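Local coordinates for protein orotidine 5'-phosphate decarboxylase (Pyrococcus horikoshii, PDB 2CZE) that probably catalyses the decarboxylation of orotidine 5'-monophosphate to UMP, the last step of de novo UMP biosynthesis, at residues L4-Y9 against S26-N31; I54-K59 against D80-H85. One frame throughout, in Å; residues are numbered along the deposited sequence.

Interaction 1: residues L4-Y9 against S26-N31; sequences LALDVY and SMIKVN. With U5P (uridine-5'-monophosphate), chain C.
Leu4 is joined to the second segment through both of its backbone polar atoms. Its N donates to Met27 O at 3.0 Å. Its O takes the N-H of Lys29 at 2.7 Å, in a bond that is almost straight at the hydrogen (177°). Ala5 pairs with Lys29, and its CB lies 3.8 Å from Lys29 CE. The Lys29 chain leaves the strand extended, then bends at chi3 and chi4. These bends carry the amine past the Ala5 methyl to the ribose of UMP, where NZ donates to O3' at 2.8 Å. The same amine forms a salt bridge with Asp57. These are the first two strands of the TIM barrel, neighbours in parallel and linked by helix 11-21 in a right-handed beta-alpha-beta crossover. Leu6 N closes the backbone pairing on Lys29 O. Leu6 CD1 meets Ile28 CG2 on the other face from Lys29, beneath helices 11-21 and 42-50. Beyond Leu6 the backbones diverge, and water enters. One water links Leu6 O, Asp7 OD1 and Asn31 N. A second links Asp7 OD1 with Lys29 O and NZ. Asp7 OD1 also sits 3.2 Å from Asn31 CB, with carboxylate and amide planes 66° apart. Asp7 OD2 accepts from the ribose O3' at 2.6 Å. Replacing Asp7 by alanine is likely to leave the O3' hydroxyl without this acceptor and both waters without their OD1 partner. Asn31 ND2 makes a weak bond to O3' and a firmer one to Asp62 of the second subunit.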
loop_
_atom_site.group_PDB
_atom_site.type_symbol
_atom_site.label_atom_id
_atom_site.label_comp_id
_atom_site.label_asym_id
_atom_site.label_seq_id
_atom_site.Cartn_x
_atom_site.Cartn_y
_atom_site.Cartn_z
ATOM N N LEU A 4 -10.566 -0.666 -16.855
ATOM C CA LEU A 4 -9.943 0.643 -17.040
ATOM C C LEU A 4 -9.257 1.110 -15.758
ATOM O O LEU A 4 -9.913 1.287 -14.734
ATOM C CB LEU A 4 -11.008 1.669 -17.437
ATOM C CG LEU A 4 -10.563 3.132 -17.532
ATOM C CD1 LEU A 4 -9.527 3.292 -18.628
ATOM C CD2 LEU A 4 -11.789 4.008 -17.832
ATOM N N ALA A 5 -7.943 1.316 -15.811
ATOM C CA ALA A 5 -7.213 1.776 -14.633
ATOM C C ALA A 5 -7.139 3.289 -14.724
ATOM O O ALA A 5 -6.326 3.831 -15.469
ATOM C CB ALA A 5 -5.823 1.176 -14.605
ATOM N N LEU A 6 -7.994 3.972 -13.963
ATOM C CA LEU A 6 -8.048 5.433 -14.008
ATOM C C LEU A 6 -7.052 6.074 -13.067
ATOM O O LEU A 6 -7.412 6.489 -11.966
ATOM C CB LEU A 6 -9.461 5.937 -13.660
ATOM C CG LEU A 6 -10.510 5.833 -14.760
ATOM C CD1 LEU A 6 -11.847 6.321 -14.244
ATOM C CD2 LEU A 6 -10.052 6.652 -15.969
ATOM N N ASP A 7 -5.805 6.169 -13.505
ATOM C CA ASP A 7 -4.774 6.756 -12.672
ATOM C C ASP A 7 -4.471 8.220 -12.965
ATOM O O ASP A 7 -3.337 8.590 -13.234
ATOM C CB ASP A 7 -3.498 5.914 -12.749
ATOM C CG ASP A 7 -3.720 4.491 -12.269
ATOM O OD1 ASP A 7 -4.400 4.326 -11.225
ATOM O OD2 ASP A 7 -3.225 3.548 -12.925
ATOM N N VAL A 8 -5.509 9.041 -12.943
ATOM C CA VAL A 8 -5.344 10.475 -13.120
ATOM C C VAL A 8 -5.701 11.043 -11.755
ATOM O O VAL A 8 -6.368 10.383 -10.961
ATOM C CB VAL A 8 -6.293 11.056 -14.191
ATOM C CG1 VAL A 8 -5.858 10.585 -15.578
ATOM C CG2 VAL A 8 -7.731 10.640 -13.908
ATOM N N TYR A 9 -5.244 12.251 -11.456
ATOM C CA TYR A 9 -5.559 12.839 -10.154
ATOM C C TYR A 9 -6.961 13.459 -10.093
ATOM O O TYR A 9 -7.625 13.419 -9.060
ATOM C CB TYR A 9 -4.566 13.948 -9.810
ATOM C CG TYR A 9 -3.124 13.522 -9.621
ATOM C CD1 TYR A 9 -2.786 12.441 -8.799
ATOM C CD2 TYR A 9 -2.091 14.263 -10.193
ATOM C CE1 TYR A 9 -1.444 12.125 -8.548
ATOM C CE2 TYR A 9 -0.749 13.953 -9.953
ATOM C CZ TYR A 9 -0.432 12.891 -9.136
ATOM O OH TYR A 9 0.897 12.586 -8.926
ATOM N N SER A 26 -15.477 -3.636 -18.720
ATOM C CA SER A 26 -16.210 -4.476 -17.784
ATOM C C SER A 26 -16.203 -3.892 -16.378
ATOM O O SER A 26 -17.173 -4.034 -15.646
ATOM C CB SER A 26 -15.597 -5.879 -17.743
ATOM O OG SER A 26 -15.844 -6.580 -18.947
ATOM N N MET A 27 -15.099 -3.247 -15.999
ATOM C CA MET A 27 -14.967 -2.646 -14.668
ATOM C C MET A 27 -14.006 -1.468 -14.719
ATOM O O MET A 27 -13.327 -1.260 -15.709
ATOM C CB MET A 27 -14.394 -3.656 -13.662
ATOM C CG MET A 27 -15.265 -4.856 -13.340
ATOM S SD MET A 27 -14.491 -5.799 -11.976
ATOM C CE MET A 27 -15.169 -7.456 -12.257
ATOM N N ILE A 28 -13.959 -0.709 -13.634
ATOM C CA ILE A 28 -13.042 0.413 -13.494
ATOM C C ILE A 28 -12.166 0.127 -12.278
ATOM O O ILE A 28 -12.665 -0.346 -11.244
ATOM C CB ILE A 28 -13.805 1.722 -13.243
ATOM C CG1 ILE A 28 -14.598 2.079 -14.504
ATOM C CG2 ILE A 28 -12.825 2.838 -12.813
ATOM C CD1 ILE A 28 -15.520 3.281 -14.333
ATOM N N LYS A 29 -10.870 0.402 -12.393
ATOM C CA LYS A 29 -9.959 0.180 -11.276
ATOM C C LYS A 29 -9.423 1.528 -10.809
ATOM O O LYS A 29 -8.882 2.292 -11.610
ATOM C CB LYS A 29 -8.782 -0.712 -11.698
ATOM C CG LYS A 29 -7.849 -1.112 -10.539
ATOM C CD LYS A 29 -6.729 -2.068 -10.978
ATOM C CE LYS A 29 -5.595 -1.326 -11.703
ATOM N NZ LYS A 29 -4.835 -0.396 -10.804
ATOM N N VAL A 30 -9.610 1.845 -9.531
ATOM C CA VAL A 30 -9.095 3.102 -8.992
ATOM C C VAL A 30 -7.899 2.768 -8.102
ATOM O O VAL A 30 -7.869 1.710 -7.474
ATOM C CB VAL A 30 -10.177 3.891 -8.185
ATOM C CG1 VAL A 30 -11.482 3.950 -8.994
ATOM C CG2 VAL A 30 -10.391 3.284 -6.830
ATOM N N ASN A 31 -6.917 3.662 -8.049
ATOM C CA ASN A 31 -5.711 3.430 -7.261
ATOM C C ASN A 31 -5.530 4.683 -6.398
ATOM O O ASN A 31 -6.355 5.604 -6.451
ATOM C CB ASN A 31 -4.522 3.216 -8.212
ATOM C CG ASN A 31 -3.366 2.430 -7.583
ATOM O OD1 ASN A 31 -3.024 2.612 -6.409
ATOM N ND2 ASN A 31 -2.734 1.572 -8.391
HETATM N N1 U5P C . -0.622 -2.511 -11.428
HETATM C C2 U5P C . 0.368 -2.857 -12.359
HETATM N N3 U5P C . 1.117 -4.022 -12.163
HETATM C C4 U5P C . 0.884 -4.836 -11.046
HETATM C C5 U5P C . -0.092 -4.489 -10.117
HETATM C C6 U5P C . -0.838 -3.332 -10.310
HETATM O O2 U5P C . 0.598 -2.149 -13.342
HETATM O O4 U5P C . 1.535 -5.869 -10.904
HETATM C "C1'" U5P C . -1.501 -1.339 -11.649
HETATM C "C2'" U5P C . -0.730 -0.037 -11.878
HETATM O "O2'" U5P C . -0.503 0.590 -10.613
HETATM C "C3'" U5P C . -1.776 0.767 -12.650
HETATM C "C4'" U5P C . -2.368 -0.311 -13.561
HETATM O "O3'" U5P C . -2.777 1.291 -11.773
HETATM O "O4'" U5P C . -2.278 -1.553 -12.840
HETATM C "C5'" U5P C . -1.544 -0.425 -14.847
HETATM O "O5'" U5P C . -1.685 0.791 -15.581
HETATM P P U5P C . -0.958 1.052 -16.994
HETATM O O1P U5P C . -0.917 2.505 -17.275
HETATM O O2P U5P C . -1.784 0.218 -18.093
HETATM O O3P U5P C . 0.510 0.399 -16.910
HETATM O O HOH W 1 -5.979 5.878 -9.621
HETATM O O HOH W 2 -6.257 2.163 -11.115
#

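Interaction 2: residues I54-K59 against D80-H85. With U5P (uridine-5'-monophosphate), chain C.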
loop_
_atom_site.group_PDB
_atom_site.type_symbol
_atom_site.label_atom_id
_atom_site.label_comp_id
_atom_site.label_asym_id
_atom_site.label_seq_id
_atom_site.Cartn_x
_atom_site.Cartn_y
_atom_site.Cartn_z
ATOM N N ILE A 54 -16.461 -1.416 -9.400
ATOM C CA ILE A 54 -15.214 -0.712 -9.141
ATOM C C ILE A 54 -14.236 -1.517 -8.293
ATOM O O ILE A 54 -14.591 -2.026 -7.230
ATOM C CB ILE A 54 -15.445 0.619 -8.380
ATOM C CG1 ILE A 54 -16.513 1.479 -9.077
ATOM C CG2 ILE A 54 -14.114 1.360 -8.256
ATOM C CD1 ILE A 54 -16.212 1.804 -10.533
ATOM N N ILE A 55 -13.003 -1.620 -8.769
ATOM C CA ILE A 55 -11.946 -2.309 -8.037
ATOM C C ILE A 55 -11.054 -1.224 -7.420
ATOM O O ILE A 55 -10.599 -0.320 -8.129
ATOM C CB ILE A 55 -11.045 -3.143 -8.980
ATOM C CG1 ILE A 55 -11.846 -4.264 -9.645
ATOM C CG2 ILE A 55 -9.853 -3.710 -8.183
ATOM C CD1 ILE A 55 -11.085 -4.939 -10.816
ATOM N N ALA A 56 -10.814 -1.301 -6.110
ATOM C CA ALA A 56 -9.934 -0.340 -5.441
ATOM C C ALA A 56 -8.596 -1.050 -5.341
ATOM O O ALA A 56 -8.441 -1.973 -4.532
ATOM C CB ALA A 56 -10.452 -0.002 -4.039
ATOM N N ASP A 57 -7.647 -0.633 -6.174
ATOM C CA ASP A 57 -6.311 -1.237 -6.197
ATOM C C ASP A 57 -5.483 -0.515 -5.146
ATOM O O ASP A 57 -4.744 0.419 -5.457
ATOM C CB ASP A 57 -5.676 -1.061 -7.585
ATOM C CG ASP A 57 -4.385 -1.864 -7.753
ATOM O OD1 ASP A 57 -3.970 -2.549 -6.790
ATOM O OD2 ASP A 57 -3.781 -1.808 -8.851
ATOM N N LEU A 58 -5.625 -0.941 -3.897
ATOM C CA LEU A 58 -4.929 -0.299 -2.790
ATOM C C LEU A 58 -3.616 -0.963 -2.448
ATOM O O LEU A 58 -2.791 -0.368 -1.764
ATOM C CB LEU A 58 -5.819 -0.292 -1.537
ATOM C CG LEU A 58 -7.275 0.177 -1.693
ATOM C CD1 LEU A 58 -7.968 0.143 -0.304
ATOM C CD2 LEU A 58 -7.316 1.594 -2.270
ATOM N N LYS A 59 -3.433 -2.199 -2.908
ATOM C CA LYS A 59 -2.210 -2.942 -2.623
ATOM C C LYS A 59 -2.011 -2.934 -1.122
ATOM O O LYS A 59 -0.901 -2.709 -0.652
ATOM C CB LYS A 59 -1.003 -2.271 -3.288
ATOM C CG LYS A 59 -0.991 -2.303 -4.811
ATOM C CD LYS A 59 -0.761 -3.713 -5.314
ATOM C CE LYS A 59 -0.464 -3.719 -6.790
ATOM N NZ LYS A 59 -1.582 -3.104 -7.556
ATOM N N ASP A 80 -16.188 -2.541 -4.958
ATOM C CA ASP A 80 -16.749 -3.875 -5.106
ATOM C C ASP A 80 -15.686 -4.926 -4.792
ATOM O O ASP A 80 -15.997 -6.045 -4.382
ATOM C CB ASP A 80 -17.286 -4.062 -6.528
ATOM C CG ASP A 80 -18.486 -3.164 -6.814
ATOM O OD1 ASP A 80 -19.511 -3.311 -6.114
ATOM O OD2 ASP A 80 -18.400 -2.303 -7.707
ATOM N N TYR A 81 -14.429 -4.545 -4.997
ATOM C CA TYR A 81 -13.288 -5.420 -4.734
ATOM C C TYR A 81 -12.116 -4.580 -4.231
ATOM O O TYR A 81 -11.986 -3.400 -4.591
ATOM C CB TYR A 81 -12.826 -6.128 -6.012
ATOM C CG TYR A 81 -13.913 -6.825 -6.792
ATOM C CD1 TYR A 81 -14.644 -6.144 -7.769
ATOM C CD2 TYR A 81 -14.245 -8.160 -6.524
ATOM C CE1 TYR A 81 -15.694 -6.781 -8.463
ATOM C CE2 TYR A 81 -15.278 -8.797 -7.206
ATOM C CZ TYR A 81 -16.000 -8.102 -8.166
ATOM O OH TYR A 81 -17.043 -8.735 -8.810
ATOM N N VAL A 82 -11.271 -5.186 -3.398
ATOM C CA VAL A 82 -10.075 -4.507 -2.893
ATOM C C VAL A 82 -8.881 -5.411 -3.161
ATOM O O VAL A 82 -8.918 -6.612 -2.862
ATOM C CB VAL A 82 -10.166 -4.205 -1.358
ATOM C CG1 VAL A 82 -8.789 -3.799 -0.812
ATOM C CG2 VAL A 82 -11.150 -3.065 -1.115
ATOM N N ILE A 83 -7.840 -4.844 -3.764
ATOM C CA ILE A 83 -6.631 -5.610 -4.052
ATOM C C ILE A 83 -5.713 -5.522 -2.831
ATOM O O ILE A 83 -5.465 -4.433 -2.292
ATOM C CB ILE A 83 -5.901 -5.061 -5.306
ATOM C CG1 ILE A 83 -6.785 -5.269 -6.541
ATOM C CG2 ILE A 83 -4.561 -5.783 -5.502
ATOM C CD1 ILE A 83 -6.144 -4.803 -7.852
ATOM N N VAL A 84 -5.234 -6.683 -2.396
ATOM C CA VAL A 84 -4.358 -6.788 -1.244
ATOM C C VAL A 84 -3.120 -7.605 -1.588
ATOM O O VAL A 84 -3.175 -8.529 -2.397
ATOM C CB VAL A 84 -5.096 -7.468 -0.060
ATOM C CG1 VAL A 84 -6.319 -6.650 0.310
ATOM C CG2 VAL A 84 -5.541 -8.888 -0.449
ATOM N N HIS A 85 -1.996 -7.250 -0.980
ATOM C CA HIS A 85 -0.774 -7.996 -1.211
ATOM C C HIS A 85 -0.841 -9.293 -0.416
ATOM O O HIS A 85 -1.535 -9.366 0.603
ATOM C CB HIS A 85 0.432 -7.198 -0.746
ATOM C CG HIS A 85 1.094 -6.424 -1.837
ATOM N ND1 HIS A 85 1.707 -7.031 -2.910
ATOM C CD2 HIS A 85 1.245 -5.092 -2.018
ATOM C CE1 HIS A 85 2.211 -6.104 -3.707
ATOM N NE2 HIS A 85 1.943 -4.918 -3.187
HETATM N N1 U5P C . -0.622 -2.511 -11.428
HETATM C C2 U5P C . 0.368 -2.857 -12.359
HETATM N N3 U5P C . 1.117 -4.022 -12.163
HETATM C C4 U5P C . 0.884 -4.836 -11.046
HETATM C C5 U5P C . -0.092 -4.489 -10.117
HETATM C C6 U5P C . -0.838 -3.332 -10.310
HETATM O O2 U5P C . 0.598 -2.149 -13.342
HETATM O O4 U5P C . 1.535 -5.869 -10.904
HETATM C "C1'" U5P C . -1.501 -1.339 -11.649
HETATM C "C2'" U5P C . -0.730 -0.037 -11.878
HETATM O "O2'" U5P C . -0.503 0.590 -10.613
HETATM C "C3'" U5P C . -1.776 0.767 -12.650
HETATM C "C4'" U5P C . -2.368 -0.311 -13.561
HETATM O "O3'" U5P C . -2.777 1.291 -11.773
HETATM O "O4'" U5P C . -2.278 -1.553 -12.840
HETATM C "C5'" U5P C . -1.544 -0.425 -14.847
HETATM O "O5'" U5P C . -1.685 0.791 -15.581
HETATM P P U5P C . -0.958 1.052 -16.994
HETATM O O1P U5P C . -0.917 2.505 -17.275
HETATM O O2P U5P C . -1.784 0.218 -18.093
HETATM O O3P U5P C . 0.510 0.399 -16.910
#
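Asp57 holds its CG anti to the backbone N (chi1 -171°), while Ile83 has CG1 anti to its carbonyl carbon (chi1 -65°). These torsions bring the Ile83 CD1 methyl to 3.3 Å from Asp57 OD1. The two residues sit on the third and fourth strands of the TIM barrel, which run parallel and are linked through helix 64-76. Ile83 also places CG1 3.8 Å from Ile55 CG2, so its side chain lies against both Ile55 and Asp57. Ile55 CG1 in turn packs against Tyr81 CD1. Ala56 and Val82 point to the other face, beneath helix 64-76, where Leu58 CD1 touches Val82 CG1.

The backbones are tied by Ala56 N to Tyr81 O at 2.8 Å, nearly straight at the hydrogen (178°), and by Ile83 N to Ala56 O. At the start of the pair, Ile54 O accepts from Asp80 N. The Asp80 side chain returns to the same residue, and its OD2 takes Ile54 N at 2.7 Å through the anti lone pair.

At the active-site end stands Lys59, the proton donor, with its CE 3.4 Å from C5 of the UMP base. Its chain is bent at chi2, and its CD lies 3.6 Å from His85 NE2. That nitrogen is hydrogen-bonded to Ala61 O of the second subunit. Lys59 O lies near the plane of the His85 ring, at its edge, 3.5 Å from CD2.

How the interactions relate
Interaction 1 joins the first and second barrel strands, and interaction 2 the third and fourth. Their centres are 11 Å apart. Strands 27-31 and 53-60 are neighbours in the sheet, so the two contacts touch directly. Lys29 NZ forms a salt bridge with Asp57 OD2 at 2.6 Å, and Val30 O probably accepts from Asp57 N at 2.7 Å. On the outer face, Ile28 CB packs 3.6 Å from Ile54 CD1. Both contacts reach the same UMP, with interaction 1 at the ribose and interaction 2 beside the base. The Lys29-Asp57 bridge joins these two parts of the pocket. Both contacts also touch the second subunit, which supplies Asp62 and Thr66 to the ligand.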